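Local coordinates for protein triphenylmethane reductase (Citrobacter sp., PDB 2VRB) that probably reduces triphenylmethane dyes with NADPH as cofactor, as a member of the short-chain dehydrogenase/reductase family with an NmrA-like Rossmann fold, at residues 7-12 with 37-42. Sequence-based numbering, arbitrary orientation.
Sequences GATGQL and EKASTL. With NAP (NADP nicotinamide-adenine-dinucleotide phosphate), chain B.
Thr9 and Ala39 bring the two backbones together, their CA atoms 6.2 Å apart, and no hydrogen bond spans the gap. Segment 7-12 makes a type I turn from Gly7 to Gly10, closed by Gly10 N to Gly7 O at 2.9 Å, and then enters helix 11-21 with Gly10 as N-cap. Segment 37-42 leads into helix 40-44 beyond strand 29-33.

Thr9 divides its two branches between protein and cofactor. CG2, anti to the carbonyl carbon, lies 3.9 Å from Ala39 CB and also meets Lys38 CB. OG1, placed between the backbone N and the carbonyl carbon (chi1 60°), instead donates a hydrogen bond to NADP O1X at 3.1 Å, on the 2'-phosphate. Arg34, through NH2, is another hydrogen-bond partner of NADP, and its side chain lies about 6 Å from that of Thr9. Beside the Thr9 methyl, Leu42 CD1 packs on Ala8 O at 3.8 Å and on Ala8 CB at 4.2 Å; both residues also touch Ala31 of strand 29-33 and Ile17 of helix 11-21, so the side-chain packing here is apolar and buried.

The start of helix 11-21 grips the pyrophosphate. Gln11 N reaches O2A of NADP nearly straight (170°), and Gln11 NE2 adds a weak bond to the same oxygen. Leu12 N donates to O1N of NADP at 2.6 Å, so amides at the helix start hold both phosphate groups; the positive end of the helix dipole probably adds to the attraction.

The seven-stranded parallel sheet, in strand order 3-2-1-4-5-6-7, identifies a Rossmann fold: the glycine-rich turn after its first strand, 3-5, binds the dinucleotide, packed here against the segment following strand 29-33.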
ATOM      1  N   GLY A   7      -0.966 -19.154  -7.549  1.00 33.33           N
ATOM      2  CA  GLY A   7      -0.834 -18.995  -8.998  1.00 34.09           C
ATOM      3  C   GLY A   7      -0.121 -20.162  -9.658  1.00 34.95           C
ATOM      4  O   GLY A   7       0.466 -20.035 -10.763  1.00 35.77           O
ATOM      5  N   ALA A   8      -0.237 -21.334  -9.031  1.00 35.31           N
ATOM      6  CA  ALA A   8       0.562 -22.501  -9.406  1.00 35.32           C
ATOM      7  C   ALA A   8       0.248 -23.099 -10.773  1.00 35.77           C
ATOM      8  O   ALA A   8       1.102 -23.778 -11.346  1.00 34.52           O
ATOM      9  CB  ALA A   8       0.485 -23.600  -8.319  1.00 35.62           C
ATOM     10  N   THR A   9      -0.953 -22.858 -11.293  1.00 35.73           N
ATOM     11  CA  THR A   9      -1.260 -23.333 -12.643  1.00 36.91           C
ATOM     12  C   THR A   9      -0.999 -22.262 -13.698  1.00 37.33           C
ATOM     13  O   THR A   9      -1.133 -22.526 -14.899  1.00 37.36           O
ATOM     14  CB  THR A   9      -2.678 -23.896 -12.802  1.00 37.50           C
ATOM     15  OG1 THR A   9      -3.640 -22.892 -12.483  1.00 38.36           O
ATOM     16  CG2 THR A   9      -2.891 -25.088 -11.877  1.00 37.63           C
ATOM     17  N   GLY A  10      -0.625 -21.067 -13.254  1.00 37.20           N
ATOM     18  CA  GLY A  10      -0.250 -19.989 -14.172  1.00 36.93           C
ATOM     19  C   GLY A  10       1.128 -20.221 -14.757  1.00 37.09           C
ATOM     20  O   GLY A  10       1.830 -21.159 -14.394  1.00 36.68           O
ATOM     21  N   GLN A  11       1.552 -19.329 -15.642  1.00 37.06           N
ATOM     22  CA  GLN A  11       2.814 -19.552 -16.337  1.00 36.11           C
ATOM     23  C   GLN A  11       4.025 -19.463 -15.410  1.00 34.88           C
ATOM     24  O   GLN A  11       4.841 -20.397 -15.362  1.00 33.75           O
ATOM     25  CB  GLN A  11       2.909 -18.595 -17.510  1.00 36.63           C
ATOM     26  CG  GLN A  11       2.033 -19.062 -18.656  1.00 39.94           C
ATOM     27  CD  GLN A  11       1.886 -18.026 -19.756  1.00 45.94           C
ATOM     28  OE1 GLN A  11       2.555 -18.111 -20.767  1.00 47.94           O
ATOM     29  NE2 GLN A  11       1.000 -17.042 -19.552  1.00 48.23           N
ATOM     30  N   LEU A  12       4.107 -18.379 -14.627  1.00 32.35           N
ATOM     31  CA  LEU A  12       5.228 -18.178 -13.721  1.00 32.05           C
ATOM     32  C   LEU A  12       5.245 -19.267 -12.626  1.00 32.77           C
ATOM     33  O   LEU A  12       6.280 -19.899 -12.406  1.00 33.64           O
ATOM     34  CB  LEU A  12       5.180 -16.767 -13.063  1.00 30.60           C
ATOM     35  CG  LEU A  12       6.351 -16.436 -12.131  1.00 33.38           C
ATOM     36  CD1 LEU A  12       7.639 -16.218 -12.949  1.00 31.82           C
ATOM     37  CD2 LEU A  12       6.101 -15.203 -11.245  1.00 28.27           C
ATOM     38  N   GLU A  37      -9.041 -28.895 -10.779  1.00 40.67           N
ATOM     39  CA  GLU A  37      -8.942 -29.787 -11.933  1.00 42.77           C
ATOM     40  C   GLU A  37      -7.777 -29.459 -12.892  1.00 42.97           C
ATOM     41  O   GLU A  37      -7.231 -30.367 -13.533  1.00 43.33           O
ATOM     42  CB  GLU A  37     -10.269 -29.878 -12.684  1.00 42.57           C
ATOM     43  CG  GLU A  37     -10.264 -30.968 -13.760  1.00 46.42           C
ATOM     44  CD  GLU A  37     -11.625 -31.178 -14.434  1.00 49.93           C
ATOM     45  OE1 GLU A  37     -12.427 -30.211 -14.507  1.00 53.47           O
ATOM     46  OE2 GLU A  37     -11.886 -32.316 -14.901  1.00 52.96           O
ATOM     47  N   LYS A  38      -7.391 -28.183 -12.981  1.00 43.64           N
ATOM     48  CA  LYS A  38      -6.253 -27.756 -13.816  1.00 44.09           C
ATOM     49  C   LYS A  38      -4.911 -28.235 -13.252  1.00 44.20           C
ATOM     50  O   LYS A  38      -3.915 -28.342 -13.978  1.00 44.01           O
ATOM     51  CB  LYS A  38      -6.208 -26.237 -13.939  1.00 44.22           C
ATOM     52  CG  LYS A  38      -7.207 -25.608 -14.878  1.00 46.95           C
ATOM     53  CD  LYS A  38      -6.597 -24.321 -15.510  1.00 51.93           C
ATOM     54  CE  LYS A  38      -7.687 -23.371 -16.053  1.00 54.70           C
ATOM     55  NZ  LYS A  38      -7.293 -22.575 -17.274  1.00 56.15           N
ATOM     56  N   ALA A  39      -4.902 -28.521 -11.949  1.00 44.40           N
ATOM     57  CA  ALA A  39      -3.693 -28.871 -11.217  1.00 44.92           C
ATOM     58  C   ALA A  39      -3.408 -30.363 -11.160  1.00 45.86           C
ATOM     59  O   ALA A  39      -2.578 -30.783 -10.348  1.00 46.31           O
ATOM     60  CB  ALA A  39      -3.772 -28.319  -9.806  1.00 44.55           C
ATOM     61  N   SER A  40      -4.084 -31.168 -11.990  1.00 46.61           N
ATOM     62  CA  SER A  40      -3.909 -32.626 -11.941  1.00 47.50           C
ATOM     63  C   SER A  40      -2.474 -33.062 -12.300  1.00 47.93           C
ATOM     64  O   SER A  40      -1.848 -33.821 -11.555  1.00 48.39           O
ATOM     65  CB  SER A  40      -4.968 -33.357 -12.792  1.00 47.68           C
ATOM     66  OG  SER A  40      -4.895 -33.000 -14.163  1.00 48.23           O
ATOM     67  N   THR A  41      -1.953 -32.553 -13.413  1.00 48.21           N
ATOM     68  CA  THR A  41      -0.556 -32.763 -13.819  1.00 48.60           C
ATOM     69  C   THR A  41       0.475 -32.499 -12.701  1.00 48.12           C
ATOM     70  O   THR A  41       1.505 -33.180 -12.622  1.00 48.05           O
ATOM     71  CB  THR A  41      -0.208 -31.858 -14.993  1.00 48.80           C
ATOM     72  OG1 THR A  41       0.373 -30.646 -14.502  1.00 50.58           O
ATOM     73  CG2 THR A  41      -1.467 -31.526 -15.799  1.00 50.32           C
ATOM     74  N   LEU A  42       0.203 -31.505 -11.853  1.00 47.17           N
ATOM     75  CA  LEU A  42       1.031 -31.241 -10.675  1.00 46.52           C
ATOM     76  C   LEU A  42       0.908 -32.363  -9.662  1.00 46.52           C
ATOM     77  O   LEU A  42       1.906 -32.817  -9.106  1.00 46.40           O
ATOM     78  CB  LEU A  42       0.663 -29.890 -10.024  1.00 45.92           C
ATOM     79  CG  LEU A  42       0.931 -28.631 -10.857  1.00 45.00           C
ATOM     80  CD1 LEU A  42       0.302 -27.371 -10.221  1.00 42.50           C
ATOM     81  CD2 LEU A  42       2.420 -28.443 -11.086  1.00 42.70           C
TER
HETATM   82  PA  NAP B1286      -0.736 -15.940 -15.628  1.00 48.63           P
HETATM   83  O1A NAP B1286      -1.929 -15.170 -16.099  1.00 49.42           O
HETATM   84  O2A NAP B1286      -0.208 -17.065 -16.461  1.00 45.08           O
HETATM   85  O5B NAP B1286      -1.113 -16.510 -14.170  1.00 52.44           O
HETATM   86  C5B NAP B1286      -2.018 -15.887 -13.280  1.00 53.84           C
HETATM   87  C4B NAP B1286      -2.309 -16.939 -12.205  1.00 54.15           C
HETATM   88  O4B NAP B1286      -3.070 -16.374 -11.158  1.00 54.87           O
HETATM   89  C3B NAP B1286      -3.113 -18.121 -12.772  1.00 54.07           C
HETATM   90  O3B NAP B1286      -2.604 -19.307 -12.202  1.00 55.85           O
HETATM   91  C2B NAP B1286      -4.523 -17.888 -12.291  1.00 55.54           C
HETATM   92  O2B NAP B1286      -5.290 -19.055 -12.059  1.00 59.81           O
HETATM   93  C1B NAP B1286      -4.217 -17.197 -10.970  1.00 52.01           C
HETATM   94  N9A NAP B1286      -5.426 -16.508 -10.516  1.00 49.19           N
HETATM   95  C8A NAP B1286      -6.241 -15.649 -11.190  1.00 47.83           C
HETATM   96  N7A NAP B1286      -7.251 -15.294 -10.356  1.00 47.62           N
HETATM   97  C5A NAP B1286      -7.083 -15.943  -9.174  1.00 47.79           C
HETATM   98  C6A NAP B1286      -7.822 -15.973  -7.985  1.00 46.65           C
HETATM   99  N6A NAP B1286      -8.944 -15.253  -7.839  1.00 43.23           N
HETATM  100  N1A NAP B1286      -7.344 -16.762  -6.956  1.00 46.77           N
HETATM  101  C2A NAP B1286      -6.203 -17.531  -7.071  1.00 46.88           C
HETATM  102  N3A NAP B1286      -5.490 -17.500  -8.250  1.00 47.03           N
HETATM  103  C4A NAP B1286      -5.932 -16.710  -9.266  1.00 48.11           C
HETATM  104  O3  NAP B1286       0.479 -14.931 -15.285  1.00 48.09           O
HETATM  105  PN  NAP B1286       2.053 -15.237 -15.163  1.00 51.00           P
HETATM  106  O1N NAP B1286       2.334 -16.498 -14.448  1.00 49.98           O
HETATM  107  O2N NAP B1286       2.613 -15.094 -16.560  1.00 52.66           O
HETATM  108  O5D NAP B1286       2.551 -14.022 -14.181  1.00 48.19           O
HETATM  109  C5D NAP B1286       2.275 -14.101 -12.794  1.00 51.50           C
HETATM  110  C4D NAP B1286       1.720 -12.808 -12.179  1.00 52.32           C
HETATM  111  O4D NAP B1286       2.609 -11.753 -12.472  1.00 53.93           O
HETATM  112  C3D NAP B1286       0.357 -12.386 -12.721  1.00 53.86           C
HETATM  113  O3D NAP B1286      -0.687 -12.782 -11.853  1.00 53.30           O
HETATM  114  C2D NAP B1286       0.453 -10.876 -12.886  1.00 54.22           C
HETATM  115  O2D NAP B1286       0.011 -10.119 -11.768  1.00 59.46           O
HETATM  116  C1D NAP B1286       1.941 -10.611 -12.982  1.00 53.48           C
HETATM  117  N1N NAP B1286       2.353 -10.319 -14.375  1.00 51.97           N
HETATM  118  C2N NAP B1286       3.575  -9.836 -14.573  1.00 52.72           C
HETATM  119  C3N NAP B1286       4.094  -9.474 -15.792  1.00 50.65           C
HETATM  120  C7N NAP B1286       5.405  -8.951 -15.992  1.00 50.13           C
HETATM  121  O7N NAP B1286       5.699  -8.636 -17.364  1.00 51.07           O
HETATM  122  N7N NAP B1286       6.216  -8.775 -14.907  1.00 45.51           N
HETATM  123  C4N NAP B1286       3.212  -9.658 -16.907  1.00 52.90           C
HETATM  124  C5N NAP B1286       1.965 -10.161 -16.716  1.00 53.70           C
HETATM  125  C6N NAP B1286       1.551 -10.481 -15.408  1.00 53.04           C
HETATM  126  P2B NAP B1286      -6.058 -19.843 -13.277  1.00 63.81           P
HETATM  127  O1X NAP B1286      -5.019 -20.598 -14.098  1.00 61.67           O
HETATM  128  O2X NAP B1286      -6.839 -18.856 -14.127  1.00 59.71           O
HETATM  129  O3X NAP B1286      -7.000 -20.846 -12.623  1.00 64.35           O